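Local coordinates for protein beta-N-acetylhexosaminidase (Bacteroides fragilis, PDB 4PYS) that probably hydrolyses terminal beta-linked N-acetylhexosamine residues from glycans, as a family 20 glycoside hydrolase, at residues P222-P227 with N272-V277. Numbering follows the deposited sequence.
Sequences PEIDMP and NVLDEV
V277, on helix 264-280, divides its two methyls between P222 and I224 on the chain that runs out of strand 219-223. Its CG1, anti to the backbone N (chi1 173°), meets the proline ring at CG, 3.7 Å away, while CG2 serves the isoleucine, 3.8 Å from I224 CD1 and 3.9 Å from I224 CG1. Both of these isoleucine carbons lie against the one valine methyl as the two side chains pass each other in opposite senses. The two branches of the isoleucine divide between further helix residues: CG2, anti to its own backbone N, reaches V273 CG1 at 4.3 Å, and CG1 lies 4.3 Å from L274 CD2. The selenomethionine M226 approaches the same L274 methyl with its terminal CE, also at 4.3 Å; F323 and M327 of helix 316-333 pack on M226 as well. V273, L274 and V277 thus present one apolar helix face, consistent with a helix packed outside the strands of a TIM-barrel catalytic domain. E223 points the other way, its carboxylate hydrogen-bonded to H165, H167 and W341. With no hydrogen bond between them, the segments are held by van der Waals contact of buried apolar side chains, and the chain separates this apolar layer from the polar network around E223.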
ATOM      1  N   PRO A 222       2.201  -0.322   8.833  1.00 23.15           N
ATOM      2  CA  PRO A 222       3.027  -1.505   9.100  1.00 24.21           C
ATOM      3  C   PRO A 222       2.165  -2.737   9.342  1.00 25.99           C
ATOM      4  O   PRO A 222       1.062  -2.614   9.899  1.00 23.51           O
ATOM      5  CB  PRO A 222       3.743  -1.130  10.400  1.00 22.24           C
ATOM      6  CG  PRO A 222       2.752  -0.253  11.124  1.00 22.84           C
ATOM      7  CD  PRO A 222       2.020   0.522  10.030  1.00 21.77           C
ATOM      8  N   GLU A 223       2.658  -3.905   8.945  1.00 23.94           N
ATOM      9  CA  GLU A 223       1.998  -5.157   9.328  1.00 24.52           C
ATOM     10  C   GLU A 223       2.924  -5.982  10.225  1.00 24.71           C
ATOM     11  O   GLU A 223       4.024  -6.359   9.820  1.00 27.04           O
ATOM     12  CB  GLU A 223       1.598  -5.987   8.114  1.00 24.33           C
ATOM     13  CG  GLU A 223       0.850  -7.280   8.486  1.00 26.01           C
ATOM     14  CD  GLU A 223       0.454  -8.113   7.284  1.00 28.79           C
ATOM     15  OE1 GLU A 223       0.485  -7.597   6.142  1.00 29.20           O
ATOM     16  OE2 GLU A 223       0.096  -9.296   7.464  1.00 29.26           O
ATOM     17  N   ILE A 224       2.459  -6.243  11.438  1.00 25.36           N
ATOM     18  CA  ILE A 224       3.165  -7.111  12.369  1.00 27.35           C
ATOM     19  C   ILE A 224       2.300  -8.352  12.506  1.00 29.56           C
ATOM     20  O   ILE A 224       1.241  -8.306  13.135  1.00 28.71           O
ATOM     21  CB  ILE A 224       3.312  -6.458  13.744  1.00 34.39           C
ATOM     22  CG1 ILE A 224       3.782  -5.005  13.604  1.00 33.34           C
ATOM     23  CG2 ILE A 224       4.277  -7.272  14.621  1.00 33.56           C
ATOM     24  CD1 ILE A 224       5.165  -4.870  12.970  1.00 31.42           C
ATOM     25  N   ASP A 225       2.745  -9.456  11.917  1.00 29.66           N
ATOM     26  CA  ASP A 225       1.941 -10.672  11.882  1.00 33.47           C
ATOM     27  C   ASP A 225       1.910 -11.424  13.198  1.00 41.58           C
ATOM     28  O   ASP A 225       2.946 -11.711  13.795  1.00 39.29           O
ATOM     29  CB  ASP A 225       2.414 -11.596  10.765  1.00 37.70           C
ATOM     30  CG  ASP A 225       1.665 -11.359   9.501  1.00 38.74           C
ATOM     31  OD1 ASP A 225       0.844 -10.427   9.533  1.00 39.80           O
ATOM     32  OD2 ASP A 225       1.877 -12.072   8.501  1.00 43.93           O
HETATM   33  N   MSE A 226       0.700 -11.742  13.632  1.00 36.49           N
HETATM   34  CA  MSE A 226       0.492 -12.512  14.841  1.00 37.96           C
HETATM   35  C   MSE A 226      -0.888 -13.151  14.693  1.00 43.52           C
HETATM   36  O   MSE A 226      -1.777 -12.563  14.068  1.00 46.13           O
HETATM   37  CB  MSE A 226       0.572 -11.600  16.068  1.00 37.00           C
HETATM   38  CG  MSE A 226      -0.309 -10.364  15.978  1.00 38.90           C
HETATM   39 SE   MSE A 226      -0.019  -9.144  17.476  0.47 33.63          SE
HETATM   40  CE  MSE A 226       1.717  -8.431  16.926  1.00 38.19           C
ATOM     41  N   PRO A 227      -1.069 -14.365  15.240  1.00 43.80           N
ATOM     42  CA  PRO A 227      -0.071 -15.129  16.000  1.00 43.92           C
ATOM     43  C   PRO A 227       0.816 -15.982  15.099  1.00 45.14           C
ATOM     44  O   PRO A 227       1.823 -16.516  15.568  1.00 48.94           O
ATOM     45  CB  PRO A 227      -0.937 -16.034  16.875  1.00 47.78           C
ATOM     46  CG  PRO A 227      -2.140 -16.308  16.022  1.00 50.28           C
ATOM     47  CD  PRO A 227      -2.371 -15.056  15.197  1.00 46.43           C
ATOM     48  N   ASN A 272       4.179  -4.906  24.009  1.00 40.69           N
ATOM     49  CA  ASN A 272       5.412  -4.120  24.033  1.00 38.46           C
ATOM     50  C   ASN A 272       5.915  -3.821  22.621  1.00 37.32           C
ATOM     51  O   ASN A 272       6.387  -2.716  22.338  1.00 36.23           O
ATOM     52  CB  ASN A 272       6.491  -4.827  24.860  1.00 40.55           C
ATOM     53  CG  ASN A 272       6.154  -4.867  26.348  1.00 44.69           C
ATOM     54  OD1 ASN A 272       5.357  -4.065  26.836  1.00 45.36           O
ATOM     55  ND2 ASN A 272       6.759  -5.804  27.073  1.00 45.31           N
ATOM     56  N   VAL A 273       5.806  -4.808  21.734  1.00 34.98           N
ATOM     57  CA  VAL A 273       6.188  -4.608  20.336  1.00 33.04           C
ATOM     58  C   VAL A 273       5.297  -3.546  19.688  1.00 33.61           C
ATOM     59  O   VAL A 273       5.782  -2.645  19.009  1.00 33.44           O
ATOM     60  CB  VAL A 273       6.113  -5.915  19.517  1.00 32.60           C
ATOM     61  CG1 VAL A 273       6.269  -5.625  18.024  1.00 30.75           C
ATOM     62  CG2 VAL A 273       7.177  -6.892  19.975  1.00 34.48           C
ATOM     63  N   LEU A 274       3.993  -3.644  19.910  1.00 34.14           N
ATOM     64  CA  LEU A 274       3.072  -2.680  19.316  1.00 32.91           C
ATOM     65  C   LEU A 274       3.268  -1.272  19.886  1.00 31.85           C
ATOM     66  O   LEU A 274       3.009  -0.277  19.199  1.00 34.81           O
ATOM     67  CB  LEU A 274       1.621  -3.136  19.485  1.00 32.30           C
ATOM     68  CG  LEU A 274       1.207  -4.347  18.649  1.00 36.55           C
ATOM     69  CD1 LEU A 274      -0.258  -4.585  18.798  1.00 39.15           C
ATOM     70  CD2 LEU A 274       1.523  -4.126  17.187  1.00 32.28           C
ATOM     71  N   ASP A 275       3.720  -1.190  21.134  1.00 33.18           N
ATOM     72  CA  ASP A 275       4.067   0.097  21.729  1.00 37.13           C
ATOM     73  C   ASP A 275       5.106   0.799  20.850  1.00 35.70           C
ATOM     74  O   ASP A 275       4.946   1.970  20.506  1.00 40.27           O
ATOM     75  CB  ASP A 275       4.601  -0.068  23.159  1.00 39.82           C
ATOM     76  CG  ASP A 275       3.492  -0.248  24.189  1.00 51.61           C
ATOM     77  OD1 ASP A 275       2.305  -0.153  23.815  1.00 46.88           O
ATOM     78  OD2 ASP A 275       3.804  -0.475  25.379  1.00 50.27           O
ATOM     79  N   GLU A 276       6.153   0.073  20.462  1.00 33.37           N
ATOM     80  CA  GLU A 276       7.205   0.664  19.641  1.00 33.09           C
ATOM     81  C   GLU A 276       6.740   0.920  18.217  1.00 30.94           C
ATOM     82  O   GLU A 276       7.042   1.967  17.638  1.00 34.23           O
ATOM     83  CB  GLU A 276       8.477  -0.188  19.671  1.00 33.74           C
ATOM     84  CG  GLU A 276       9.240  -0.008  20.985  1.00 36.48           C
ATOM     85  CD  GLU A 276      10.648  -0.573  20.960  1.00 44.54           C
ATOM     86  OE1 GLU A 276      11.333  -0.461  19.922  1.00 41.17           O
ATOM     87  OE2 GLU A 276      11.073  -1.123  21.995  1.00 39.94           O
ATOM     88  N   VAL A 277       5.996  -0.032  17.663  1.00 29.37           N
ATOM     89  CA  VAL A 277       5.416   0.145  16.335  1.00 28.33           C
ATOM     90  C   VAL A 277       4.557   1.409  16.267  1.00 32.81           C
ATOM     91  O   VAL A 277       4.617   2.161  15.295  1.00 31.40           O
ATOM     92  CB  VAL A 277       4.616  -1.091  15.901  1.00 27.03           C
ATOM     93  CG1 VAL A 277       3.868  -0.823  14.599  1.00 29.21           C
ATOM     94  CG2 VAL A 277       5.552  -2.268  15.702  1.00 30.32           C
TER